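Local structure of papain-like cysteine protease (Porcine reproductive and respiratory syndrome virus, 3MTV) at residues 82-86 against 168-172; 144-150 against 171-177. The protein probably acts as a papain-like cysteine protease that helps the virus evade innate immunity, and is also a metal-dependent nuclease. All blocks are in the same frame, centred on the assembly; numbering follows the deposited sequence.

Contact 1: residues 82-86 against 168-172; sequences ADTVP and LPGFE
The ring of F171 meets P86 through its far end, CZ lying 3.6 Å from P86 CG; the proline comes in obliquely, and L168 O lies in the plane of the same ring, at its edge. That oxygen belongs to a type II beta turn running from L168 to F171, which leads into strand 171-181 of the papain-like protease domain. Two observations define the turn: F171 N donates a hydrogen bond to L168 O at 3.1 Å, and G170 takes the positive phi of 78° that its third position calls for. Because F171 CG stands anti to its own carbonyl carbon (chi1 -70°), the ring is carried toward the loop of residues 82-86. Across the contact no hydrogen bond forms, and the evidence is of apolar packing with only 221 Å² buried. T84, in a short 3-10 segment, directs its hydroxyl to P81 O within its own loop, while its carbonyl lies near the ring of P169. P86 also sits beside H159, and C90 is close by; these two residues are probably the catalytic pair, as in a near-identical protein, so the contact borders the likely active site. H159 meets the F171 ring as well. L168 completes the patch by crossing P86 at a slant, its CD1 branch 3.5 Å from P86 CG.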
loop_
_atom_site.group_PDB
_atom_site.type_symbol
_atom_site.label_atom_id
_atom_site.label_comp_id
_atom_site.label_asym_id
_atom_site.label_seq_id
_atom_site.Cartn_x
_atom_site.Cartn_y
_atom_site.Cartn_z
ATOM N N ALA A 82 -10.432 -13.527 20.051
ATOM C CA ALA A 82 -10.624 -14.771 19.264
ATOM C C ALA A 82 -12.064 -15.217 18.874
ATOM O O ALA A 82 -12.198 -15.702 17.773
ATOM C CB ALA A 82 -9.872 -15.825 19.780
ATOM N N ASP A 83 -13.152 -15.017 19.649
ATOM C CA ASP A 83 -14.486 -15.196 18.992
ATOM C C ASP A 83 -14.482 -14.784 17.472
ATOM O O ASP A 83 -15.405 -15.138 16.726
ATOM C CB ASP A 83 -15.641 -14.352 19.627
ATOM C CG ASP A 83 -15.524 -14.191 21.130
ATOM O OD1 ASP A 83 -15.751 -15.251 21.818
ATOM O OD2 ASP A 83 -15.260 -13.008 21.598
ATOM N N THR A 84 -13.540 -13.929 17.038
ATOM C CA THR A 84 -13.807 -13.017 15.842
ATOM C C THR A 84 -12.960 -13.184 14.524
ATOM O O THR A 84 -13.256 -12.653 13.486
ATOM C CB THR A 84 -13.813 -11.527 16.312
ATOM O OG1 THR A 84 -12.484 -11.114 16.605
ATOM C CG2 THR A 84 -14.577 -11.363 17.666
ATOM N N VAL A 85 -11.934 -13.991 14.627
ATOM C CA VAL A 85 -11.065 -14.447 13.597
ATOM C C VAL A 85 -11.198 -15.958 13.484
ATOM O O VAL A 85 -11.653 -16.628 14.471
ATOM C CB VAL A 85 -9.735 -14.147 14.171
ATOM C CG1 VAL A 85 -8.722 -15.298 14.043
ATOM C CG2 VAL A 85 -9.297 -12.882 13.634
ATOM N N PRO A 86 -10.794 -16.521 12.314
ATOM C CA PRO A 86 -10.961 -17.994 12.200
ATOM C C PRO A 86 -10.000 -18.799 13.074
ATOM O O PRO A 86 -8.964 -18.273 13.528
ATOM C CB PRO A 86 -10.846 -18.290 10.690
ATOM C CG PRO A 86 -11.119 -17.032 10.036
ATOM C CD PRO A 86 -10.587 -15.898 10.998
ATOM N N LEU A 168 -17.647 -14.046 9.229
ATOM C CA LEU A 168 -16.792 -13.337 10.139
ATOM C C LEU A 168 -16.492 -11.966 9.487
ATOM O O LEU A 168 -16.843 -11.630 8.316
ATOM C CB LEU A 168 -15.544 -14.112 10.420
ATOM C CG LEU A 168 -15.476 -15.165 11.520
ATOM C CD1 LEU A 168 -14.248 -16.025 11.302
ATOM C CD2 LEU A 168 -15.265 -14.584 12.864
ATOM N N PRO A 169 -15.906 -11.125 10.259
ATOM C CA PRO A 169 -15.716 -9.709 9.953
ATOM C C PRO A 169 -14.642 -9.572 8.926
ATOM O O PRO A 169 -13.553 -10.116 9.191
ATOM C CB PRO A 169 -15.161 -9.130 11.266
ATOM C CG PRO A 169 -15.462 -10.113 12.276
ATOM C CD PRO A 169 -15.682 -11.458 11.656
ATOM N N GLY A 170 -14.898 -8.836 7.839
ATOM C CA GLY A 170 -13.909 -8.757 6.780
ATOM C C GLY A 170 -13.874 -9.971 5.875
ATOM O O GLY A 170 -13.031 -10.081 5.015
ATOM N N PHE A 171 -14.773 -10.913 6.070
ATOM C CA PHE A 171 -14.842 -11.947 5.084
ATOM C C PHE A 171 -15.991 -11.807 4.106
ATOM O O PHE A 171 -17.128 -11.340 4.396
ATOM C CB PHE A 171 -14.874 -13.320 5.717
ATOM C CG PHE A 171 -13.598 -13.710 6.355
ATOM C CD1 PHE A 171 -13.339 -13.364 7.622
ATOM C CD2 PHE A 171 -12.637 -14.473 5.654
ATOM C CE1 PHE A 171 -12.064 -13.792 8.228
ATOM C CE2 PHE A 171 -11.403 -14.855 6.208
ATOM C CZ PHE A 171 -11.110 -14.549 7.495
ATOM N N GLU A 172 -15.700 -12.324 2.955
ATOM C CA GLU A 172 -16.355 -11.891 1.788
ATOM C C GLU A 172 -16.524 -13.083 0.869
ATOM O O GLU A 172 -15.595 -13.778 0.525
ATOM C CB GLU A 172 -15.403 -10.882 1.203
ATOM C CG GLU A 172 -14.955 -9.862 2.267
ATOM C CD GLU A 172 -15.978 -8.684 2.375
ATOM O OE1 GLU A 172 -16.790 -8.732 1.387
ATOM O OE2 GLU A 172 -15.967 -7.785 3.353
#

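Contact 2: residues 144-150 against 171-177; sequences PIVIQYF and FEDLLRI
Strands 145-150 and 171-177 run antiparallel, their axes 4.5 Å apart at closest approach and their directions 137° apart, with the register slipping by one residue between I147 and Q148. The slip is a classic beta bulge: L174 and L175 both face I147, whose carbonyl oxygen accepts L174 N at 2.7 Å, in the carbonyl plane, and L175 N only weakly. Regular pairing flanks it. I147 N to L175 O and I177 N to I145 O are both 2.6 Å and nearly straight, whereas Y149 N reaches E172 O at 3.2 Å from a position tilted out of the carbonyl plane. On the face bearing I147, L175 and I177, I147 divides its chain between two partners: CG1 runs alongside L175, 3.8 Å from L175 CD1, and the terminal CD1 crosses I177. Farther along, Y149 has CG between its backbone N and carbonyl carbon (chi1 60°), which lays the ring against E172; E172 CB sits over one face in a CH-pi contact, 3.7 Å from the ring centroid, while L174 CG meets the ring edge. The other face carries F150 and F171, an edge-to-face pair with planes at 52° in which F150 CD1 stands over the centre of the F171 ring. Strand 158-162, bearing the probable catalytic H159, hydrogen-bonds to the opposite edge of 145-150, and these strands form one side of the antiparallel sheet of the papain-like protease domain.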
loop_
_atom_site.group_PDB
_atom_site.type_symbol
_atom_site.label_atom_id
_atom_site.label_comp_id
_atom_site.label_asym_id
_atom_site.label_seq_id
_atom_site.Cartn_x
_atom_site.Cartn_y
_atom_site.Cartn_z
ATOM N N PRO A 144 -23.933 -25.561 -0.609
ATOM C CA PRO A 144 -24.076 -25.534 0.876
ATOM C C PRO A 144 -23.028 -24.705 1.480
ATOM O O PRO A 144 -23.124 -24.188 2.626
ATOM C CB PRO A 144 -23.733 -26.982 1.325
ATOM C CG PRO A 144 -23.644 -27.839 0.080
ATOM C CD PRO A 144 -23.479 -26.886 -1.105
ATOM N N ILE A 145 -21.962 -24.654 0.696
ATOM C CA ILE A 145 -20.688 -24.110 1.149
ATOM C C ILE A 145 -20.155 -22.972 0.346
ATOM O O ILE A 145 -19.956 -23.069 -0.954
ATOM C CB ILE A 145 -19.510 -25.094 1.092
ATOM C CG1 ILE A 145 -19.912 -26.500 1.373
ATOM C CG2 ILE A 145 -18.612 -24.861 2.246
ATOM C CD1 ILE A 145 -18.896 -27.074 2.242
ATOM N N VAL A 146 -19.844 -21.969 1.183
ATOM C CA VAL A 146 -19.180 -20.762 0.783
ATOM C C VAL A 146 -17.718 -20.761 1.018
ATOM O O VAL A 146 -17.214 -20.944 2.168
ATOM C CB VAL A 146 -19.584 -19.555 1.583
ATOM C CG1 VAL A 146 -19.701 -18.463 0.629
ATOM C CG2 VAL A 146 -20.869 -19.765 2.320
ATOM N N ILE A 147 -17.056 -20.434 -0.087
ATOM C CA ILE A 147 -15.655 -20.088 -0.009
ATOM C C ILE A 147 -15.455 -18.600 0.177
ATOM O O ILE A 147 -16.070 -17.805 -0.540
ATOM C CB ILE A 147 -14.939 -20.466 -1.291
ATOM C CG1 ILE A 147 -15.188 -21.912 -1.653
ATOM C CG2 ILE A 147 -13.464 -20.407 -1.048
ATOM C CD1 ILE A 147 -14.657 -22.813 -0.547
ATOM N N GLN A 148 -14.615 -18.227 1.135
ATOM C CA GLN A 148 -14.335 -16.801 1.403
ATOM C C GLN A 148 -12.913 -16.378 1.540
ATOM O O GLN A 148 -11.993 -17.171 1.841
ATOM C CB GLN A 148 -15.021 -16.309 2.660
ATOM C CG GLN A 148 -16.390 -16.846 2.761
ATOM C CD GLN A 148 -17.145 -16.134 3.777
ATOM O OE1 GLN A 148 -18.119 -15.438 3.441
ATOM N NE2 GLN A 148 -16.719 -16.276 5.058
ATOM N N TYR A 149 -12.758 -15.083 1.338
ATOM C CA TYR A 149 -11.456 -14.490 1.427
ATOM C C TYR A 149 -11.634 -13.376 2.362
ATOM O O TYR A 149 -12.707 -12.818 2.637
ATOM C CB TYR A 149 -10.983 -13.933 0.093
ATOM C CG TYR A 149 -11.869 -12.859 -0.512
ATOM C CD1 TYR A 149 -12.796 -13.201 -1.452
ATOM C CD2 TYR A 149 -11.766 -11.507 -0.132
ATOM C CE1 TYR A 149 -13.610 -12.283 -2.028
ATOM C CE2 TYR A 149 -12.578 -10.544 -0.700
ATOM C CZ TYR A 149 -13.514 -10.963 -1.664
ATOM O OH TYR A 149 -14.397 -10.117 -2.291
ATOM N N PHE A 150 -10.520 -13.044 2.880
ATOM C CA PHE A 150 -10.539 -11.945 3.745
ATOM C C PHE A 150 -10.157 -10.663 3.079
ATOM O O PHE A 150 -8.950 -10.450 2.675
ATOM C CB PHE A 150 -9.440 -12.188 4.648
ATOM C CG PHE A 150 -9.321 -11.183 5.630
ATOM C CD1 PHE A 150 -10.338 -10.994 6.522
ATOM C CD2 PHE A 150 -8.200 -10.451 5.744
ATOM C CE1 PHE A 150 -10.227 -10.120 7.527
ATOM C CE2 PHE A 150 -8.075 -9.567 6.765
ATOM C CZ PHE A 150 -9.102 -9.391 7.641
ATOM N N PHE A 171 -14.773 -10.913 6.070
ATOM C CA PHE A 171 -14.842 -11.947 5.084
ATOM C C PHE A 171 -15.991 -11.807 4.106
ATOM O O PHE A 171 -17.128 -11.340 4.396
ATOM C CB PHE A 171 -14.874 -13.320 5.717
ATOM C CG PHE A 171 -13.598 -13.710 6.355
ATOM C CD1 PHE A 171 -13.339 -13.364 7.622
ATOM C CD2 PHE A 171 -12.637 -14.473 5.654
ATOM C CE1 PHE A 171 -12.064 -13.792 8.228
ATOM C CE2 PHE A 171 -11.403 -14.855 6.208
ATOM C CZ PHE A 171 -11.110 -14.549 7.495
ATOM N N GLU A 172 -15.700 -12.324 2.955
ATOM C CA GLU A 172 -16.355 -11.891 1.788
ATOM C C GLU A 172 -16.524 -13.083 0.869
ATOM O O GLU A 172 -15.595 -13.778 0.525
ATOM C CB GLU A 172 -15.403 -10.882 1.203
ATOM C CG GLU A 172 -14.955 -9.862 2.267
ATOM C CD GLU A 172 -15.978 -8.684 2.375
ATOM O OE1 GLU A 172 -16.790 -8.732 1.387
ATOM O OE2 GLU A 172 -15.967 -7.785 3.353
ATOM N N ASP A 173 -17.757 -13.333 0.520
ATOM C CA ASP A 173 -18.109 -14.550 -0.137
ATOM C C ASP A 173 -17.417 -14.497 -1.458
ATOM O O ASP A 173 -17.618 -13.624 -2.234
ATOM C CB ASP A 173 -19.634 -14.573 -0.414
ATOM C CG ASP A 173 -20.474 -14.830 0.827
ATOM O OD1 ASP A 173 -21.606 -15.241 0.556
ATOM O OD2 ASP A 173 -20.093 -14.620 2.024
ATOM N N LEU A 174 -16.671 -15.519 -1.752
ATOM C CA LEU A 174 -16.096 -15.700 -3.059
ATOM C C LEU A 174 -16.902 -16.578 -3.990
ATOM O O LEU A 174 -17.367 -16.092 -5.012
ATOM C CB LEU A 174 -14.837 -16.455 -2.853
ATOM C CG LEU A 174 -13.749 -16.051 -3.800
ATOM C CD1 LEU A 174 -12.948 -17.252 -4.092
ATOM C CD2 LEU A 174 -14.309 -15.524 -5.056
ATOM N N LEU A 175 -16.962 -17.898 -3.731
ATOM C CA LEU A 175 -18.003 -18.798 -4.373
ATOM C C LEU A 175 -18.519 -19.943 -3.593
ATOM O O LEU A 175 -18.252 -20.085 -2.342
ATOM C CB LEU A 175 -17.640 -19.443 -5.686
ATOM C CG LEU A 175 -16.193 -19.915 -5.705
ATOM C CD1 LEU A 175 -15.927 -21.319 -5.345
ATOM C CD2 LEU A 175 -15.621 -19.698 -7.075
ATOM N N ARG A 176 -19.286 -20.746 -4.365
ATOM C CA ARG A 176 -20.137 -21.744 -3.713
ATOM C C ARG A 176 -19.821 -22.994 -4.314
ATOM O O ARG A 176 -19.621 -23.056 -5.547
ATOM C CB ARG A 176 -21.633 -21.415 -3.735
ATOM C CG ARG A 176 -21.953 -20.321 -2.591
ATOM C CD ARG A 176 -23.452 -20.124 -2.286
ATOM N NE ARG A 176 -24.321 -20.719 -3.324
ATOM C CZ ARG A 176 -25.593 -21.022 -3.123
ATOM N NH1 ARG A 176 -26.165 -20.794 -1.946
ATOM N NH2 ARG A 176 -26.286 -21.551 -4.099
ATOM N N ILE A 177 -19.649 -23.962 -3.408
ATOM C CA ILE A 177 -19.460 -25.371 -3.824
ATOM C C ILE A 177 -20.181 -26.420 -2.972
ATOM O O ILE A 177 -20.857 -26.109 -1.997
ATOM C CB ILE A 177 -17.993 -25.767 -3.769
ATOM C CG1 ILE A 177 -17.339 -25.106 -2.593
ATOM C CG2 ILE A 177 -17.231 -25.288 -4.973
ATOM C CD1 ILE A 177 -16.431 -25.985 -1.865
#

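In the fold
Contact 2 is the more buried of the two, though only partly so, with half of its touching residues buried and backbone hydrogen bonds along its length; contact 1 is a surface contact made of apolar side chains and a turn, without hydrogen bonds between its segments. Their segments overlap at F171 and E172, but only F171 touches the partner in both. Strand 171-181 is joined by contact 2 to its sheet neighbour 145-150 and by contact 1 to the loop ahead of helix 100-112. Their centres lie about 13 Å apart, and they touch directly where G170 O packs 3.2 Å from F150 CD1. F171 links sheet and loop beside the probable catalytic H159.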